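Local coordinates for protein endosialidase (Enterobacteria phage phi92, PDB 4HIZ) that probably cleaves polysialic acid chains, acting on alpha-2,8 and alpha-2,9 linkages, as an endosialidase of a bacteriophage, at residues 152-164 with 175-187. Residues are numbered along the deposited sequence; the frame is centred on the assembly and turned at random.
Sequences GVCGNRLYAVIET and AELWSRPMPYYRR. With FRU (beta-D-fructofuranose), chain G.
I162 lies against the indole of W178 where strands 157-164 and 175-181 run antiparallel as the two middle strands of a four-stranded blade in the catalytic beta-propeller. Its CG1 sits over one face of the five-membered ring, 3.6 Å from the centroid and 16° off the normal. With CG1 beside the backbone N (chi1 -62°) and CG2 anti to it, both branches of this beta-branched residue reach the ring, CG2 toward CE2 and CZ2. The flat indole suits the place because its NE1 can also bond E176 OE1 at 3.0 Å, almost straight and in the ring plane, though OE1 is met from above its carboxylate plane. That bond helps to hold the indole's rotation and probably steadies the E176 carboxylate, whose extended chain offers both oxygens to the bound fructofuranose: FRU O4 donates to OE1, and FRU O3 to OE2 at 2.6 Å. Y146 OH and D138 OD2 also hydrogen-bond the sugar. A water donating to E176 OE1 and I162 O accepts from T164 OG1, tying the two strands together beside the glycan site.

On the face carrying Y159, V161, L177 and S179, the small S179 side chain can pack closely on a ring: S179 CB lies over one face of Y159, 3.8 Å from the centroid, and L177 CD2 approaches Y159 CD1 obliquely. At the hairpin's other end, M182 N donates to N156 O, while flexible M182, bent at chi2 and chi3, brings SD to 3.6 Å from L158 CB and also against V153 CG2. R157, whose NH1 forms a salt bridge with D214, bends at chi3 (61°), placing its guanidinium side-on to S179, which is modelled in two conformers; in the one described here, NE at 3.2 Å and NH2 at 2.9 Å both donate, nearly in the guanidinium plane, to the single atom S179 OG.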
# COMPACT_ATOMS: atom_id res chain seq x y z
N GLY A 152 -25.05 -9.39 -13.91
CA GLY A 152 -24.39 -10.48 -14.64
C GLY A 152 -24.20 -10.10 -16.09
O GLY A 152 -24.34 -8.93 -16.48
N VAL A 153 -23.85 -11.10 -16.90
CA VAL A 153 -23.50 -10.86 -18.31
C VAL A 153 -24.48 -11.64 -19.17
O VAL A 153 -24.77 -12.82 -18.89
CB VAL A 153 -22.07 -11.35 -18.61
CG1 VAL A 153 -21.75 -11.20 -20.12
CG2 VAL A 153 -21.06 -10.55 -17.76
N CYS A 154 -25.00 -10.98 -20.21
CA CYS A 154 -25.84 -11.67 -21.18
C CYS A 154 -25.47 -11.13 -22.55
O CYS A 154 -25.45 -9.92 -22.74
CB CYS A 154 -27.32 -11.40 -20.87
SG CYS A 154 -28.41 -12.34 -22.00
N GLY A 155 -25.19 -12.02 -23.49
CA GLY A 155 -24.94 -11.58 -24.86
C GLY A 155 -23.85 -10.52 -24.99
O GLY A 155 -24.03 -9.51 -25.68
N ASN A 156 -22.73 -10.75 -24.31
CA ASN A 156 -21.61 -9.79 -24.29
C ASN A 156 -21.93 -8.38 -23.79
O ASN A 156 -21.21 -7.43 -24.10
CB ASN A 156 -20.91 -9.76 -25.68
CG ASN A 156 -20.30 -11.08 -26.01
OD1 ASN A 156 -19.59 -11.66 -25.16
ND2 ASN A 156 -20.57 -11.62 -27.21
N ARG A 157 -23.00 -8.24 -22.99
CA ARG A 157 -23.24 -7.00 -22.28
C ARG A 157 -23.32 -7.26 -20.77
O ARG A 157 -23.81 -8.32 -20.33
CB ARG A 157 -24.59 -6.38 -22.69
CG ARG A 157 -24.68 -6.04 -24.20
CD ARG A 157 -26.00 -5.28 -24.54
NE ARG A 157 -26.09 -4.01 -23.83
CZ ARG A 157 -25.49 -2.88 -24.21
NH1 ARG A 157 -24.76 -2.83 -25.33
NH2 ARG A 157 -25.65 -1.77 -23.50
N LEU A 158 -22.89 -6.27 -19.99
CA LEU A 158 -23.16 -6.27 -18.56
C LEU A 158 -24.59 -5.80 -18.30
O LEU A 158 -25.00 -4.77 -18.83
CB LEU A 158 -22.21 -5.27 -17.90
CG LEU A 158 -22.25 -5.25 -16.37
CD1 LEU A 158 -21.79 -6.61 -15.74
CD2 LEU A 158 -21.39 -4.07 -15.78
N TYR A 159 -25.33 -6.52 -17.47
CA TYR A 159 -26.65 -6.09 -17.06
C TYR A 159 -26.68 -5.99 -15.54
O TYR A 159 -26.13 -6.84 -14.87
CB TYR A 159 -27.72 -7.10 -17.52
CG TYR A 159 -28.11 -6.88 -18.96
CD1 TYR A 159 -29.09 -5.93 -19.31
CD2 TYR A 159 -27.48 -7.58 -19.99
CE1 TYR A 159 -29.43 -5.70 -20.67
CE2 TYR A 159 -27.81 -7.37 -21.36
CZ TYR A 159 -28.77 -6.42 -21.67
OH TYR A 159 -29.09 -6.20 -22.98
N ALA A 160 -27.34 -4.97 -15.02
CA ALA A 160 -27.48 -4.85 -13.58
C ALA A 160 -28.83 -4.21 -13.27
O ALA A 160 -29.27 -3.30 -13.98
CB ALA A 160 -26.33 -3.99 -13.00
N VAL A 161 -29.49 -4.66 -12.20
CA VAL A 161 -30.66 -3.93 -11.76
C VAL A 161 -30.16 -2.98 -10.68
O VAL A 161 -29.85 -3.40 -9.56
CB VAL A 161 -31.79 -4.83 -11.19
CG1 VAL A 161 -33.00 -3.95 -10.76
CG2 VAL A 161 -32.22 -5.84 -12.25
N ILE A 162 -30.05 -1.71 -11.06
CA ILE A 162 -29.57 -0.68 -10.17
C ILE A 162 -30.77 -0.03 -9.52
O ILE A 162 -31.62 0.59 -10.18
CB ILE A 162 -28.73 0.37 -10.90
CG1 ILE A 162 -27.48 -0.28 -11.52
CG2 ILE A 162 -28.37 1.50 -9.94
CD1 ILE A 162 -26.55 -1.02 -10.48
N GLU A 163 -30.88 -0.24 -8.22
CA GLU A 163 -32.02 0.23 -7.45
C GLU A 163 -31.75 1.60 -6.87
O GLU A 163 -30.61 1.92 -6.51
CB GLU A 163 -32.23 -0.74 -6.28
CG GLU A 163 -32.71 -2.14 -6.74
CD GLU A 163 -32.91 -3.10 -5.59
OE1 GLU A 163 -32.37 -2.84 -4.47
OE2 GLU A 163 -33.57 -4.14 -5.82
N THR A 164 -32.81 2.39 -6.71
CA THR A 164 -32.72 3.66 -6.00
C THR A 164 -33.51 3.49 -4.71
O THR A 164 -34.72 3.17 -4.76
CB THR A 164 -33.32 4.81 -6.83
OG1 THR A 164 -32.53 5.04 -7.99
CG2 THR A 164 -33.37 6.11 -6.04
N ALA A 175 -36.45 1.12 -9.68
CA ALA A 175 -35.33 0.29 -10.10
C ALA A 175 -35.13 0.45 -11.59
O ALA A 175 -36.11 0.64 -12.35
CB ALA A 175 -35.60 -1.19 -9.75
N GLU A 176 -33.87 0.36 -12.00
CA GLU A 176 -33.53 0.56 -13.41
C GLU A 176 -32.69 -0.58 -13.88
O GLU A 176 -31.84 -1.07 -13.14
CB GLU A 176 -32.75 1.87 -13.63
CG GLU A 176 -33.59 3.12 -13.33
CD GLU A 176 -32.74 4.38 -13.11
OE1 GLU A 176 -31.60 4.30 -12.60
OE2 GLU A 176 -33.25 5.47 -13.47
N LEU A 177 -32.92 -1.01 -15.13
CA LEU A 177 -32.02 -1.97 -15.75
C LEU A 177 -30.90 -1.14 -16.39
O LEU A 177 -31.18 -0.29 -17.22
CB LEU A 177 -32.80 -2.83 -16.78
CG LEU A 177 -31.92 -3.94 -17.39
CD1 LEU A 177 -31.59 -5.04 -16.37
CD2 LEU A 177 -32.62 -4.52 -18.65
N TRP A 178 -29.64 -1.34 -15.96
CA TRP A 178 -28.50 -0.64 -16.56
C TRP A 178 -27.74 -1.64 -17.40
O TRP A 178 -27.55 -2.80 -16.98
CB TRP A 178 -27.54 -0.11 -15.48
CG TRP A 178 -27.99 1.11 -14.69
CD1 TRP A 178 -29.28 1.50 -14.39
CD2 TRP A 178 -27.12 2.07 -14.07
NE1 TRP A 178 -29.25 2.67 -13.63
CE2 TRP A 178 -27.94 3.03 -13.42
CE3 TRP A 178 -25.74 2.22 -14.02
CZ2 TRP A 178 -27.41 4.12 -12.71
CZ3 TRP A 178 -25.20 3.31 -13.33
CH2 TRP A 178 -26.03 4.23 -12.67
N SER A 179 -27.28 -1.23 -18.59
CA SER A 179 -26.41 -2.12 -19.35
C SER A 179 -25.36 -1.39 -20.13
O SER A 179 -25.52 -0.23 -20.48
CB SER A 179 -27.20 -3.06 -20.29
OG SER A 179 -27.60 -2.39 -21.47
N ARG A 180 -24.25 -2.10 -20.36
CA ARG A 180 -23.13 -1.61 -21.20
C ARG A 180 -22.61 -2.80 -21.95
O ARG A 180 -22.76 -3.93 -21.49
CB ARG A 180 -21.96 -1.09 -20.31
CG ARG A 180 -21.97 0.41 -20.07
CD ARG A 180 -20.81 0.79 -19.15
NE ARG A 180 -20.64 2.24 -19.08
CZ ARG A 180 -19.82 2.83 -18.20
NH1 ARG A 180 -19.10 2.08 -17.36
NH2 ARG A 180 -19.69 4.16 -18.21
N PRO A 181 -21.94 -2.56 -23.08
CA PRO A 181 -21.23 -3.69 -23.70
C PRO A 181 -20.09 -4.11 -22.77
O PRO A 181 -19.46 -3.23 -22.16
CB PRO A 181 -20.65 -3.06 -24.97
CG PRO A 181 -20.48 -1.60 -24.67
CD PRO A 181 -21.65 -1.27 -23.73
N MET A 182 -19.82 -5.40 -22.64
CA MET A 182 -18.70 -5.84 -21.81
C MET A 182 -17.38 -5.35 -22.42
O MET A 182 -17.28 -5.12 -23.61
CB MET A 182 -18.64 -7.37 -21.77
CG MET A 182 -19.71 -7.99 -20.88
SD MET A 182 -19.61 -7.44 -19.14
CE MET A 182 -18.16 -8.35 -18.57
N PRO A 183 -16.34 -5.19 -21.59
CA PRO A 183 -15.01 -4.96 -22.16
C PRO A 183 -14.56 -6.26 -22.82
O PRO A 183 -14.49 -7.30 -22.17
CB PRO A 183 -14.15 -4.65 -20.90
CG PRO A 183 -14.93 -5.15 -19.75
CD PRO A 183 -16.34 -5.30 -20.11
N TYR A 184 -14.27 -6.22 -24.12
CA TYR A 184 -13.85 -7.44 -24.80
C TYR A 184 -13.01 -7.12 -26.00
O TYR A 184 -13.00 -5.95 -26.47
CB TYR A 184 -15.05 -8.36 -25.17
CG TYR A 184 -16.01 -7.92 -26.29
CD1 TYR A 184 -15.59 -7.92 -27.63
CD2 TYR A 184 -17.34 -7.58 -26.01
CE1 TYR A 184 -16.46 -7.58 -28.64
CE2 TYR A 184 -18.22 -7.24 -27.03
CZ TYR A 184 -17.75 -7.22 -28.34
OH TYR A 184 -18.60 -6.89 -29.40
N TYR A 185 -12.29 -8.13 -26.47
CA TYR A 185 -11.37 -8.01 -27.60
C TYR A 185 -11.71 -9.11 -28.61
O TYR A 185 -12.08 -10.23 -28.22
CB TYR A 185 -9.93 -8.27 -27.05
CG TYR A 185 -8.93 -8.55 -28.13
CD1 TYR A 185 -8.52 -7.53 -28.99
CD2 TYR A 185 -8.40 -9.83 -28.31
CE1 TYR A 185 -7.58 -7.78 -30.00
CE2 TYR A 185 -7.48 -10.09 -29.35
CZ TYR A 185 -7.08 -9.07 -30.17
OH TYR A 185 -6.16 -9.33 -31.18
N ARG A 186 -11.61 -8.80 -29.90
CA ARG A 186 -11.78 -9.82 -30.94
C ARG A 186 -10.69 -9.62 -31.97
O ARG A 186 -10.23 -8.47 -32.19
CB ARG A 186 -13.12 -9.60 -31.69
CG ARG A 186 -14.33 -9.61 -30.81
CD ARG A 186 -14.76 -11.03 -30.45
NE ARG A 186 -16.09 -11.00 -29.82
CZ ARG A 186 -17.27 -11.05 -30.47
NH1 ARG A 186 -17.34 -11.18 -31.80
NH2 ARG A 186 -18.42 -10.99 -29.78
N ARG A 187 -10.29 -10.71 -32.63
CA ARG A 187 -9.35 -10.66 -33.74
C ARG A 187 -9.99 -11.30 -34.98
O ARG A 187 -9.75 -12.47 -35.27
CB ARG A 187 -8.09 -11.40 -33.35
CG ARG A 187 -6.94 -11.21 -34.34
CD ARG A 187 -5.76 -11.95 -33.88
NE ARG A 187 -4.74 -12.00 -34.92
CZ ARG A 187 -4.38 -13.10 -35.59
NH1 ARG A 187 -3.44 -13.03 -36.50
NH2 ARG A 187 -4.97 -14.26 -35.35
C1 FRU G . -32.54 10.78 -12.19
C2 FRU G . -31.84 9.65 -12.80
C3 FRU G . -31.78 8.33 -12.24
C4 FRU G . -30.80 7.63 -13.10
C5 FRU G . -29.88 8.75 -13.49
C6 FRU G . -29.00 8.50 -14.70
O1 FRU G . -31.57 11.19 -11.24
O2 FRU G . -32.89 9.31 -13.80
O3 FRU G . -33.03 7.64 -12.00
O4 FRU G . -30.12 6.58 -12.33
O5 FRU G . -30.73 9.90 -13.71
O6 FRU G . -29.78 8.50 -15.85
O HOH W 1 -32.22 3.24 -10.09